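Local coordinates for mandelate racemase/muconate lactonizing enzyme, C-terminal domain protein (Paracoccus denitrificans, PDB 3N4E), which probably acts as a magnesium-dependent hydro-lyase of the mandelate racemase/muconate lactonizing enzyme family, at residues 200-205 with 220-225; 335-340 with 358-363; 113-118 with 349-354. All coordinates share one frame; numbering follows the deposited sequence.

How the contacts relate
Contact 1 lies on the far side of the chain's centre from contacts 2 and 3, its centre about 37 Å from that of contact 2 and about 36 Å from that of contact 3. It belongs to a beta-alpha-beta unit of the barrel and holds Glu223, a ligand of the calcium that Asp197 and Glu249 also bind. Contacts 2 and 3 are neighbours, centres about 18 Å apart, and their segments alternate along the chain: 113-118 meets 349-354, whereas 335-340 meets 358-363. Contact 3 joins the N-terminal family region to the barrel region and encloses contact 1 in sequence. Contact 2 carries a separate calcium, bound by Val359 and Glu361.

Contact 1: 200-205 with 220-225; sequences NGYSVG and SWFEEP. With CA (calcium ion), chain C.
This buried contact pairs the loop ahead of helix 204-216 with the C-terminal end of strand 221-223, within the beta-alpha-beta unit formed by strand 194-197, that helix and strand 221-223 of the enolase-superfamily barrel. Two backbone bonds join the segments: Asn200 N donates to Glu224 O at 2.9 Å, and Tyr202 N reaches Pro225 O at 3.1 Å. Beside the first, the Asn200 amide meets the Glu224 carboxylate with the two planes 77° apart. Asn200 CG stands beside its own backbone N (chi1 -44°), which brings ND2 back to Glu224 OE2 for a weak bond of 3.4 Å; ND2 also donates to Val226 O, and OE2 accepts from Gln250. A water donates to both Asn200 OD1 and Glu224 OE1, bridging the other ends of these groups. Tyr202 CD2 comes within 4.0 Å of Phe222 CZ at the edge of the phenylalanine ring, while Pro225 CB lies over one ring face, offset toward the rim; Tyr202 OH is hydrogen-bonded to Asp177. Glu223 turns elsewhere: OE2 binds calcium at 2.3 Å, and OE1 receives Trp221 NE1 at 3.2 Å and forms a salt bridge with Lys160. A second water donates to Glu224 OE1 and binds the calcium at 2.3 Å. The chemistry therefore places Glu224 in the second shell of the metal, with Asn200 tied to its carboxylate by a weak direct bond and a water bridge.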
ATOM      1  N   ASN A 200      20.400 -19.356  -6.323  1.00 15.94           N
ATOM      2  CA  ASN A 200      20.757 -17.954  -6.153  1.00 16.68           C
ATOM      3  C   ASN A 200      21.541 -17.301  -7.313  1.00 16.54           C
ATOM      4  O   ASN A 200      22.243 -16.312  -7.107  1.00 16.61           O
ATOM      5  CB  ASN A 200      21.496 -17.761  -4.816  1.00 17.16           C
ATOM      6  CG  ASN A 200      20.843 -18.513  -3.668  1.00 17.34           C
ATOM      7  OD1 ASN A 200      21.352 -19.542  -3.245  1.00 17.98           O
ATOM      8  ND2 ASN A 200      19.712 -18.012  -3.168  1.00 17.26           N
ATOM      9  N   GLY A 201      21.414 -17.840  -8.524  1.00 16.32           N
ATOM     10  CA  GLY A 201      22.273 -17.424  -9.642  1.00 16.47           C
ATOM     11  C   GLY A 201      22.001 -16.128 -10.389  1.00 17.26           C
ATOM     12  O   GLY A 201      22.851 -15.672 -11.178  1.00 17.86           O
ATOM     13  N   TYR A 202      20.843 -15.513 -10.155  1.00 17.20           N
ATOM     14  CA  TYR A 202      20.388 -14.413 -11.014  1.00 17.88           C
ATOM     15  C   TYR A 202      20.074 -13.092 -10.299  1.00 18.94           C
ATOM     16  O   TYR A 202      19.812 -13.054  -9.093  1.00 19.85           O
ATOM     17  CB  TYR A 202      19.165 -14.845 -11.845  1.00 17.58           C
ATOM     18  CG  TYR A 202      19.364 -16.145 -12.575  1.00 26.74           C
ATOM     19  CD1 TYR A 202      20.417 -16.303 -13.482  1.00 18.11           C
ATOM     20  CD2 TYR A 202      18.505 -17.223 -12.364  1.00 17.75           C
ATOM     21  CE1 TYR A 202      20.626 -17.508 -14.148  1.00 26.98           C
ATOM     22  CE2 TYR A 202      18.698 -18.429 -13.036  1.00 26.79           C
ATOM     23  CZ  TYR A 202      19.766 -18.566 -13.923  1.00 18.44           C
ATOM     24  OH  TYR A 202      19.964 -19.764 -14.577  1.00 26.97           O
ATOM     25  N   SER A 203      20.102 -12.013 -11.070  1.00 18.81           N
ATOM     26  CA  SER A 203      19.627 -10.726 -10.616  1.00 19.84           C
ATOM     27  C   SER A 203      18.101 -10.747 -10.782  1.00 20.65           C
ATOM     28  O   SER A 203      17.542 -11.751 -11.245  1.00 21.40           O
ATOM     29  CB  SER A 203      20.269  -9.620 -11.457  1.00 20.12           C
ATOM     30  OG  SER A 203      19.961  -9.792 -12.831  1.00 15.17           O
ATOM     31  N   VAL A 204      17.414  -9.669 -10.416  1.00 20.50           N
ATOM     32  CA  VAL A 204      15.964  -9.628 -10.648  1.00 20.90           C
ATOM     33  C   VAL A 204      15.655  -9.805 -12.146  1.00 21.65           C
ATOM     34  O   VAL A 204      14.909 -10.723 -12.528  1.00 21.66           O
ATOM     35  CB  VAL A 204      15.299  -8.369 -10.078  1.00 20.89           C
ATOM     36  CG1 VAL A 204      13.840  -8.308 -10.491  1.00 23.93           C
ATOM     37  CG2 VAL A 204      15.404  -8.369  -8.561  1.00 23.56           C
ATOM     38  N   GLY A 205      16.269  -8.962 -12.977  1.00 21.68           N
ATOM     39  CA  GLY A 205      16.096  -9.030 -14.426  1.00 22.20           C
ATOM     40  C   GLY A 205      16.488 -10.354 -15.052  1.00 22.08           C
ATOM     41  O   GLY A 205      15.777 -10.867 -15.899  1.00 21.67           O
ATOM     42  N   SER A 220       7.541 -26.442 -13.878  1.00 20.31           N
ATOM     43  CA  SER A 220       6.524 -26.300 -12.835  1.00 20.75           C
ATOM     44  C   SER A 220       6.925 -25.362 -11.699  1.00 20.96           C
ATOM     45  O   SER A 220       6.082 -24.662 -11.170  1.00 21.38           O
ATOM     46  CB  SER A 220       6.112 -27.658 -12.273  1.00 20.91           C
ATOM     47  OG  SER A 220       5.228 -28.317 -13.171  1.00 54.54           O
ATOM     48  N   TRP A 221       8.199 -25.358 -11.313  1.00 20.68           N
ATOM     49  CA  TRP A 221       8.674 -24.361 -10.347  1.00 20.46           C
ATOM     50  C   TRP A 221      10.105 -23.914 -10.575  1.00 19.75           C
ATOM     51  O   TRP A 221      10.869 -24.575 -11.274  1.00 19.77           O
ATOM     52  CB  TRP A 221       8.444 -24.809  -8.903  1.00 20.85           C
ATOM     53  CG  TRP A 221       9.450 -25.771  -8.315  1.00 21.58           C
ATOM     54  CD1 TRP A 221      10.502 -25.452  -7.517  1.00 21.12           C
ATOM     55  CD2 TRP A 221       9.462 -27.200  -8.442  1.00 21.51           C
ATOM     56  NE1 TRP A 221      11.174 -26.584  -7.131  1.00 21.38           N
ATOM     57  CE2 TRP A 221      10.560 -27.674  -7.691  1.00 22.26           C
ATOM     58  CE3 TRP A 221       8.651 -28.127  -9.118  1.00 22.56           C
ATOM     59  CZ2 TRP A 221      10.870 -29.037  -7.589  1.00 21.59           C
ATOM     60  CZ3 TRP A 221       8.955 -29.484  -9.009  1.00 21.95           C
ATOM     61  CH2 TRP A 221      10.059 -29.922  -8.255  1.00 23.01           C
ATOM     62  N   PHE A 222      10.435 -22.772  -9.980  1.00 19.12           N
ATOM     63  CA  PHE A 222      11.677 -22.047 -10.199  1.00 18.98           C
ATOM     64  C   PHE A 222      12.221 -21.729  -8.811  1.00 19.43           C
ATOM     65  O   PHE A 222      11.659 -20.896  -8.088  1.00 19.42           O
ATOM     66  CB  PHE A 222      11.355 -20.763 -10.980  1.00 18.69           C
ATOM     67  CG  PHE A 222      12.563 -19.974 -11.451  1.00 13.36           C
ATOM     68  CD1 PHE A 222      13.842 -20.521 -11.458  1.00 18.21           C
ATOM     69  CD2 PHE A 222      12.394 -18.669 -11.918  1.00 18.54           C
ATOM     70  CE1 PHE A 222      14.928 -19.784 -11.910  1.00 13.53           C
ATOM     71  CE2 PHE A 222      13.480 -17.915 -12.381  1.00 13.57           C
ATOM     72  CZ  PHE A 222      14.753 -18.481 -12.381  1.00 18.73           C
ATOM     73  N   GLU A 223      13.299 -22.416  -8.436  1.00 19.59           N
ATOM     74  CA  GLU A 223      13.762 -22.433  -7.056  1.00 19.99           C
ATOM     75  C   GLU A 223      14.934 -21.474  -6.849  1.00 20.47           C
ATOM     76  O   GLU A 223      15.886 -21.460  -7.630  1.00 20.52           O
ATOM     77  CB  GLU A 223      14.113 -23.872  -6.647  1.00 20.28           C
ATOM     78  CG  GLU A 223      14.575 -24.079  -5.199  1.00 20.16           C
ATOM     79  CD  GLU A 223      14.570 -25.555  -4.761  1.00 21.27           C
ATOM     80  OE1 GLU A 223      13.579 -26.281  -5.029  1.00 19.96           O
ATOM     81  OE2 GLU A 223      15.572 -26.000  -4.134  1.00 21.20           O
ATOM     82  N   GLU A 224      14.832 -20.665  -5.796  1.00 20.85           N
ATOM     83  CA  GLU A 224      15.841 -19.659  -5.434  1.00 20.95           C
ATOM     84  C   GLU A 224      16.419 -18.889  -6.636  1.00 21.03           C
ATOM     85  O   GLU A 224      17.616 -18.963  -6.917  1.00 21.39           O
ATOM     86  CB  GLU A 224      16.960 -20.291  -4.581  1.00 20.94           C
ATOM     87  CG  GLU A 224      16.510 -20.693  -3.166  1.00 25.71           C
ATOM     88  CD  GLU A 224      17.667 -20.779  -2.176  1.00 20.95           C
ATOM     89  OE1 GLU A 224      18.506 -21.698  -2.300  1.00 25.56           O
ATOM     90  OE2 GLU A 224      17.727 -19.933  -1.253  1.00 25.80           O
ATOM     91  N   PRO A 225      15.569 -18.141  -7.355  1.00 20.71           N
ATOM     92  CA  PRO A 225      16.116 -17.454  -8.521  1.00 20.55           C
ATOM     93  C   PRO A 225      17.193 -16.438  -8.179  1.00 20.46           C
ATOM     94  O   PRO A 225      18.135 -16.301  -8.947  1.00 20.51           O
ATOM     95  CB  PRO A 225      14.898 -16.767  -9.142  1.00 20.48           C
ATOM     96  CG  PRO A 225      13.862 -16.779  -8.082  1.00 23.66           C
ATOM     97  CD  PRO A 225      14.109 -17.986  -7.257  1.00 20.25           C
TER
HETATM   98 CA    CA C 500      17.764 -25.924  -3.592  1.00 24.30          CA
HETATM   99  O   HOH W   1      21.088 -22.027  -3.045  1.00 24.27           O
HETATM  100  O   HOH W   2      17.890 -23.670  -3.934  1.00 15.06           O
HETATM  101  O   HOH W   3      20.231 -27.102  -2.965  1.00 11.65           O
HETATM  102  O   HOH W   4      17.738 -28.532  -3.052  1.00 24.01           O

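Contact 2: 335-340 with 358-363; sequences VFRNPA and VVDEDE. With CA (calcium ion), chain E.
Phe336 and Val359 lie side by side and point the same way, Phe336 CE1 meeting Val359 CG2 at 3.8 Å along the ring edge, while Val335 CG1 sits over the centre of one ring face. Beyond them Arg337 crosses Asp360 with guanidinium and carboxylate planes 27° apart. Its NH1 lies 3.4 Å from Asp360 OD2, a salt bridge of charge alone, since the oxygen is well out of the guanidinium plane. At the other end Asn338 meets Val358 at about a right angle. A chi1 of 66° sets its amide between backbone N and carbonyl carbon, and OD1 accepts from Val358 N at 3.0 Å; ND2 donates to Gly356 O. With an alanine here, Val358 N would probably lose its acceptor and Gly356 O this donor, and the backbone between them could then shift. Backbone bonds from Asp360 N to Val335 O and from Arg337 N to Val358 O, both 3.0 Å, flank Phe336 and Val359. Val359 O and Glu361 OE1 bind calcium, each at 2.4 Å. Asp360 is the N-cap of helix 361-367, its OD1 accepting from Glu363 N and, weakly, from Asp362 N, directly after a single antiparallel beta bridge whose Phe336-Val359 pair is non-hydrogen-bonded.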
ATOM      1  N   VAL A 335      26.132 -46.789   7.338  1.00 29.38           N
ATOM      2  CA  VAL A 335      25.785 -46.331   8.686  1.00 29.22           C
ATOM      3  C   VAL A 335      24.343 -46.682   9.049  1.00 28.63           C
ATOM      4  O   VAL A 335      24.051 -47.023  10.199  1.00 28.06           O
ATOM      5  CB  VAL A 335      26.101 -44.830   8.905  1.00 29.17           C
ATOM      6  CG1 VAL A 335      25.530 -44.323  10.242  1.00 21.81           C
ATOM      7  CG2 VAL A 335      27.590 -44.628   8.870  1.00 22.18           C
ATOM      8  N   PHE A 336      23.467 -46.648   8.048  1.00 29.12           N
ATOM      9  CA  PHE A 336      22.059 -46.976   8.233  1.00 30.00           C
ATOM     10  C   PHE A 336      21.667 -48.197   7.429  1.00 31.95           C
ATOM     11  O   PHE A 336      22.142 -48.394   6.301  1.00 32.35           O
ATOM     12  CB  PHE A 336      21.172 -45.798   7.834  1.00 29.20           C
ATOM     13  CG  PHE A 336      21.433 -44.549   8.620  1.00 29.60           C
ATOM     14  CD1 PHE A 336      21.124 -44.488   9.979  1.00 28.64           C
ATOM     15  CD2 PHE A 336      21.968 -43.429   8.001  1.00 28.34           C
ATOM     16  CE1 PHE A 336      21.361 -43.325  10.716  1.00 29.48           C
ATOM     17  CE2 PHE A 336      22.202 -42.253   8.726  1.00 29.18           C
ATOM     18  CZ  PHE A 336      21.902 -42.204  10.086  1.00 28.12           C
ATOM     19  N   ARG A 337      20.785 -49.001   8.016  1.00 33.03           N
ATOM     20  CA  ARG A 337      20.332 -50.246   7.410  1.00 34.34           C
ATOM     21  C   ARG A 337      19.127 -50.048   6.511  1.00 33.62           C
ATOM     22  O   ARG A 337      18.921 -50.843   5.594  1.00 34.01           O
ATOM     23  CB  ARG A 337      20.028 -51.298   8.485  1.00 36.39           C
ATOM     24  CG  ARG A 337      21.250 -51.709   9.287  1.00 41.41           C
ATOM     25  CD  ARG A 337      21.094 -53.108   9.818  1.00 39.30           C
ATOM     26  NE  ARG A 337      22.376 -53.810   9.866  1.00 43.05           N
ATOM     27  CZ  ARG A 337      22.981 -54.341   8.802  1.00 41.70           C
ATOM     28  NH1 ARG A 337      24.155 -54.964   8.949  1.00 43.62           N
ATOM     29  NH2 ARG A 337      22.414 -54.250   7.591  1.00 43.47           N
ATOM     30  N   ASN A 338      18.344 -48.994   6.777  1.00 32.83           N
ATOM     31  CA  ASN A 338      17.154 -48.655   5.979  1.00 32.37           C
ATOM     32  C   ASN A 338      17.049 -47.177   5.535  1.00 31.99           C
ATOM     33  O   ASN A 338      15.982 -46.567   5.680  1.00 32.58           O
ATOM     34  CB  ASN A 338      15.875 -49.056   6.733  1.00 32.13           C
ATOM     35  CG  ASN A 338      15.662 -48.245   8.008  1.00 36.85           C
ATOM     36  OD1 ASN A 338      16.593 -47.627   8.526  1.00 32.03           O
ATOM     37  ND2 ASN A 338      14.440 -48.246   8.520  1.00 31.32           N
ATOM     38  N   PRO A 339      18.123 -46.604   4.954  1.00 31.02           N
ATOM     39  CA  PRO A 339      18.020 -45.203   4.550  1.00 30.23           C
ATOM     40  C   PRO A 339      17.127 -44.974   3.308  1.00 29.86           C
ATOM     41  O   PRO A 339      16.570 -45.919   2.747  1.00 29.14           O
ATOM     42  CB  PRO A 339      19.469 -44.843   4.232  1.00 30.25           C
ATOM     43  CG  PRO A 339      20.000 -46.091   3.638  1.00 25.63           C
ATOM     44  CD  PRO A 339      19.355 -47.220   4.425  1.00 31.27           C
ATOM     45  N   ALA A 340      17.011 -43.718   2.882  1.00 30.10           N
ATOM     46  CA  ALA A 340      16.115 -43.367   1.793  1.00 30.78           C
ATOM     47  C   ALA A 340      16.401 -44.259   0.586  1.00 32.44           C
ATOM     48  O   ALA A 340      17.564 -44.471   0.237  1.00 33.04           O
ATOM     49  CB  ALA A 340      16.242 -41.873   1.446  1.00 29.74           C
ATOM     50  N   VAL A 358      17.055 -47.327  11.474  1.00 32.07           N
ATOM     51  CA  VAL A 358      17.902 -48.335  12.102  1.00 32.45           C
ATOM     52  C   VAL A 358      19.373 -48.109  11.820  1.00 31.77           C
ATOM     53  O   VAL A 358      19.815 -48.050  10.663  1.00 31.48           O
ATOM     54  CB  VAL A 358      17.486 -49.826  11.833  1.00 33.42           C
ATOM     55  CG1 VAL A 358      16.376 -50.250  12.802  1.00 57.62           C
ATOM     56  CG2 VAL A 358      17.068 -50.058  10.396  1.00 57.22           C
ATOM     57  N   VAL A 359      20.110 -47.977  12.914  1.00 31.33           N
ATOM     58  CA  VAL A 359      21.519 -47.674  12.879  1.00 31.73           C
ATOM     59  C   VAL A 359      22.317 -48.953  13.092  1.00 32.03           C
ATOM     60  O   VAL A 359      21.939 -49.798  13.900  1.00 32.16           O
ATOM     61  CB  VAL A 359      21.891 -46.629  13.964  1.00 31.72           C
ATOM     62  CG1 VAL A 359      23.356 -46.241  13.859  1.00 31.37           C
ATOM     63  CG2 VAL A 359      21.017 -45.388  13.830  1.00 30.77           C
ATOM     64  N   ASP A 360      23.405 -49.083  12.341  1.00 32.09           N
ATOM     65  CA  ASP A 360      24.396 -50.135  12.545  1.00 32.44           C
ATOM     66  C   ASP A 360      25.450 -49.559  13.487  1.00 32.57           C
ATOM     67  O   ASP A 360      26.300 -48.781  13.059  1.00 32.46           O
ATOM     68  CB  ASP A 360      25.015 -50.514  11.194  1.00 32.42           C
ATOM     69  CG  ASP A 360      25.936 -51.719  11.269  1.00 36.27           C
ATOM     70  OD1 ASP A 360      26.629 -51.926  12.292  1.00 33.19           O
ATOM     71  OD2 ASP A 360      25.985 -52.453  10.263  1.00 33.40           O
ATOM     72  N   GLU A 361      25.375 -49.919  14.765  1.00 33.07           N
ATOM     73  CA  GLU A 361      26.282 -49.372  15.772  1.00 34.14           C
ATOM     74  C   GLU A 361      27.739 -49.699  15.453  1.00 34.77           C
ATOM     75  O   GLU A 361      28.643 -48.898  15.740  1.00 34.25           O
ATOM     76  CB  GLU A 361      25.945 -49.894  17.178  1.00 34.90           C
ATOM     77  CG  GLU A 361      24.814 -49.162  17.891  1.00 44.80           C
ATOM     78  CD  GLU A 361      23.455 -49.799  17.645  1.00 35.27           C
ATOM     79  OE1 GLU A 361      23.358 -50.757  16.841  1.00 45.28           O
ATOM     80  OE2 GLU A 361      22.466 -49.343  18.256  1.00 44.97           O
ATOM     81  N   ASP A 362      27.950 -50.881  14.867  1.00 35.19           N
ATOM     82  CA  ASP A 362      29.277 -51.365  14.562  1.00 36.06           C
ATOM     83  C   ASP A 362      29.935 -50.435  13.537  1.00 35.32           C
ATOM     84  O   ASP A 362      31.000 -49.867  13.811  1.00 35.04           O
ATOM     85  CB  ASP A 362      29.229 -52.818  14.077  1.00 37.70           C
ATOM     86  CG  ASP A 362      30.602 -53.493  14.082  1.00 55.38           C
ATOM     87  OD1 ASP A 362      31.418 -53.228  14.997  1.00 39.06           O
ATOM     88  OD2 ASP A 362      30.860 -54.305  13.165  1.00 39.80           O
ATOM     89  N   GLU A 363      29.292 -50.259  12.382  1.00 34.80           N
ATOM     90  CA  GLU A 363      29.773 -49.314  11.373  1.00 34.72           C
ATOM     91  C   GLU A 363      29.905 -47.912  11.962  1.00 34.67           C
ATOM     92  O   GLU A 363      30.939 -47.261  11.800  1.00 35.33           O
ATOM     93  CB  GLU A 363      28.867 -49.298  10.135  1.00 34.60           C
ATOM     94  CG  GLU A 363      29.145 -50.415   9.130  1.00 48.73           C
ATOM     95  CD  GLU A 363      30.442 -50.229   8.332  1.00 35.91           C
ATOM     96  OE1 GLU A 363      31.026 -49.120   8.341  1.00 48.60           O
ATOM     97  OE2 GLU A 363      30.869 -51.201   7.676  1.00 49.65           O
TER
HETATM   98 CA    CA E 502      21.616 -51.632  15.370  0.50 43.74          CA
HETATM   99  O   HOH W   5      20.640 -50.308  16.910  1.00 29.85           O

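Contact 3: 113-118 with 349-354; sequences PIYKLL and LGDAPG
The Tyr115 ring meets segment 349-354 mainly at its edge, where Gly350 O and Asp351 OD1 lie in the ring plane, while Lys116 CG covers one face toward the rim. Leu349 CD2 approaches obliquely, 3.6 Å from Tyr115 CD2. The contact ties the short, weakly bonded helix 114-117, within the N-terminal family region, to the loop after strand 346-348 in the enolase-type barrel region, a junction between the two parts of this two-domain fold. A single beta bridge pairs Pro113 with Gly354. Across it Ile114 N donates to Gly354 O at 3.1 Å, and the Gly354 backbone is also hydrogen-bonded to Gln112. The pyrrolidine ring of Pro113 packs on the loop backbone: CB is 3.3 Å from Ala352 O, and CG is 3.7 Å from Asp351 O. Ile114 CD1 lies 3.6 Å from Gly354 C, and Gly354 has a positive phi (70°), a conformation that favours glycine. Helix 304-314 packs against these residues, His311 touching Ile114 and Leu349, and Ser314 touching Tyr115 and Leu349. On the outer side Lys116 NZ forms a salt bridge with Asp70 of a neighbouring subunit, so the same short helix also takes part in the assembly. With chi1 at 81°, Tyr115 CG sits between backbone N and carbonyl carbon, directing the ring along the loop until its hydroxyl reaches the acid. There Tyr115 OH donates to Asp351 OD1 at 2.5 Å, meeting it from above the carboxylate plane, 55° out of it.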
ATOM      1  N   PRO A 113       4.967 -44.615  16.177  1.00 24.24           N
ATOM      2  CA  PRO A 113       5.733 -43.863  15.203  1.00 23.55           C
ATOM      3  C   PRO A 113       5.404 -42.377  15.338  1.00 22.78           C
ATOM      4  O   PRO A 113       4.300 -42.018  15.768  1.00 23.06           O
ATOM      5  CB  PRO A 113       5.256 -44.414  13.856  1.00 24.08           C
ATOM      6  CG  PRO A 113       3.952 -45.097  14.130  1.00 29.91           C
ATOM      7  CD  PRO A 113       3.978 -45.519  15.555  1.00 24.67           C
ATOM      8  N   ILE A 114       6.360 -41.525  14.988  1.00 21.69           N
ATOM      9  CA  ILE A 114       6.182 -40.087  15.125  1.00 21.14           C
ATOM     10  C   ILE A 114       4.897 -39.570  14.479  1.00 21.18           C
ATOM     11  O   ILE A 114       4.158 -38.781  15.102  1.00 21.10           O
ATOM     12  CB  ILE A 114       7.425 -39.298  14.658  1.00 20.39           C
ATOM     13  CG1 ILE A 114       8.574 -39.538  15.654  1.00 12.42           C
ATOM     14  CG2 ILE A 114       7.108 -37.812  14.574  1.00 11.72           C
ATOM     15  CD1 ILE A 114       9.938 -39.167  15.133  1.00 19.76           C
ATOM     16  N   TYR A 115       4.605 -40.042  13.265  1.00 20.71           N
ATOM     17  CA  TYR A 115       3.428 -39.555  12.549  1.00 20.69           C
ATOM     18  C   TYR A 115       2.117 -39.850  13.302  1.00 22.23           C
ATOM     19  O   TYR A 115       1.153 -39.092  13.186  1.00 22.94           O
ATOM     20  CB  TYR A 115       3.404 -40.042  11.096  1.00 19.57           C
ATOM     21  CG  TYR A 115       2.898 -41.447  10.882  1.00 21.32           C
ATOM     22  CD1 TYR A 115       1.537 -41.700  10.775  1.00 19.74           C
ATOM     23  CD2 TYR A 115       3.783 -42.515  10.741  1.00 19.76           C
ATOM     24  CE1 TYR A 115       1.063 -42.965  10.559  1.00 22.29           C
ATOM     25  CE2 TYR A 115       3.314 -43.801  10.526  1.00 22.41           C
ATOM     26  CZ  TYR A 115       1.951 -44.012  10.439  1.00 20.67           C
ATOM     27  OH  TYR A 115       1.464 -45.269  10.241  1.00 23.25           O
ATOM     28  N   LYS A 116       2.106 -40.937  14.078  1.00 22.79           N
ATOM     29  CA  LYS A 116       0.963 -41.299  14.924  1.00 23.73           C
ATOM     30  C   LYS A 116       0.888 -40.458  16.206  1.00 23.63           C
ATOM     31  O   LYS A 116      -0.142 -40.422  16.870  1.00 24.27           O
ATOM     32  CB  LYS A 116       0.976 -42.791  15.266  1.00 24.44           C
ATOM     33  CG  LYS A 116       0.635 -43.711  14.101  1.00 33.00           C
ATOM     34  CD  LYS A 116      -0.853 -43.918  14.008  1.00 25.93           C
ATOM     35  CE  LYS A 116      -1.253 -44.845  12.858  1.00 34.28           C
ATOM     36  NZ  LYS A 116      -2.753 -45.073  12.872  1.00 26.95           N
ATOM     37  N   LEU A 117       1.964 -39.756  16.541  1.00 22.69           N
ATOM     38  CA  LEU A 117       1.890 -38.795  17.630  1.00 21.89           C
ATOM     39  C   LEU A 117       1.465 -37.453  17.090  1.00 21.59           C
ATOM     40  O   LEU A 117       0.981 -36.620  17.841  1.00 22.23           O
ATOM     41  CB  LEU A 117       3.220 -38.690  18.362  1.00 21.72           C
ATOM     42  CG  LEU A 117       3.696 -39.998  18.990  1.00 18.86           C
ATOM     43  CD1 LEU A 117       5.098 -39.827  19.523  1.00 21.94           C
ATOM     44  CD2 LEU A 117       2.744 -40.414  20.093  1.00 22.21           C
ATOM     45  N   LEU A 118       1.610 -37.265  15.777  1.00 20.83           N
ATOM     46  CA  LEU A 118       1.268 -36.010  15.125  1.00 20.29           C
ATOM     47  C   LEU A 118      -0.158 -35.944  14.586  1.00 20.87           C
ATOM     48  O   LEU A 118      -0.498 -34.982  13.860  1.00 20.97           O
ATOM     49  CB  LEU A 118       2.248 -35.727  13.985  1.00 19.91           C
ATOM     50  CG  LEU A 118       3.653 -35.341  14.448  1.00 32.00           C
ATOM     51  CD1 LEU A 118       4.584 -35.110  13.258  1.00 19.42           C
ATOM     52  CD2 LEU A 118       3.599 -34.107  15.380  1.00 19.93           C
ATOM     53  N   LEU A 349       6.711 -45.089   4.135  1.00 31.38           N
ATOM     54  CA  LEU A 349       6.726 -44.816   5.566  1.00 31.15           C
ATOM     55  C   LEU A 349       6.248 -46.041   6.368  1.00 31.92           C
ATOM     56  O   LEU A 349       5.174 -46.608   6.100  1.00 32.47           O
ATOM     57  CB  LEU A 349       5.891 -43.579   5.899  1.00 30.56           C
ATOM     58  CG  LEU A 349       5.902 -43.119   7.367  1.00 33.78           C
ATOM     59  CD1 LEU A 349       7.315 -42.955   7.934  1.00 30.37           C
ATOM     60  CD2 LEU A 349       5.150 -41.830   7.526  1.00 30.10           C
ATOM     61  N   GLY A 350       7.065 -46.457   7.333  1.00 31.28           N
ATOM     62  CA  GLY A 350       6.730 -47.598   8.191  1.00 31.15           C
ATOM     63  C   GLY A 350       6.285 -47.150   9.575  1.00 30.69           C
ATOM     64  O   GLY A 350       6.295 -45.956   9.879  1.00 30.54           O
ATOM     65  N   ASP A 351       5.917 -48.108  10.422  1.00 30.38           N
ATOM     66  CA  ASP A 351       5.295 -47.811  11.708  1.00 29.80           C
ATOM     67  C   ASP A 351       6.118 -48.182  12.956  1.00 28.63           C
ATOM     68  O   ASP A 351       5.542 -48.455  14.009  1.00 28.44           O
ATOM     69  CB  ASP A 351       3.929 -48.498  11.778  1.00 31.42           C
ATOM     70  CG  ASP A 351       2.993 -48.083  10.654  1.00 39.12           C
ATOM     71  OD1 ASP A 351       3.248 -47.057   9.983  1.00 32.05           O
ATOM     72  OD2 ASP A 351       1.986 -48.792  10.448  1.00 32.70           O
ATOM     73  N   ALA A 352       7.448 -48.195  12.840  1.00 27.90           N
ATOM     74  CA  ALA A 352       8.328 -48.426  13.989  1.00 27.79           C
ATOM     75  C   ALA A 352       8.211 -47.276  14.979  1.00 27.86           C
ATOM     76  O   ALA A 352       8.005 -46.133  14.564  1.00 28.19           O
ATOM     77  CB  ALA A 352       9.756 -48.545  13.534  1.00 27.67           C
ATOM     78  N   PRO A 353       8.349 -47.559  16.287  1.00 27.69           N
ATOM     79  CA  PRO A 353       8.319 -46.460  17.255  1.00 27.21           C
ATOM     80  C   PRO A 353       9.386 -45.407  16.939  1.00 26.80           C
ATOM     81  O   PRO A 353      10.459 -45.750  16.456  1.00 27.33           O
ATOM     82  CB  PRO A 353       8.637 -47.150  18.584  1.00 27.46           C
ATOM     83  CG  PRO A 353       8.252 -48.582  18.380  1.00 34.69           C
ATOM     84  CD  PRO A 353       8.557 -48.869  16.941  1.00 28.29           C
ATOM     85  N   GLY A 354       9.093 -44.143  17.212  1.00 26.22           N
ATOM     86  CA  GLY A 354      10.029 -43.054  16.906  1.00 26.09           C
ATOM     87  C   GLY A 354      10.185 -42.777  15.420  1.00 26.17           C
ATOM     88  O   GLY A 354       9.215 -42.810  14.660  1.00 26.54           O
TER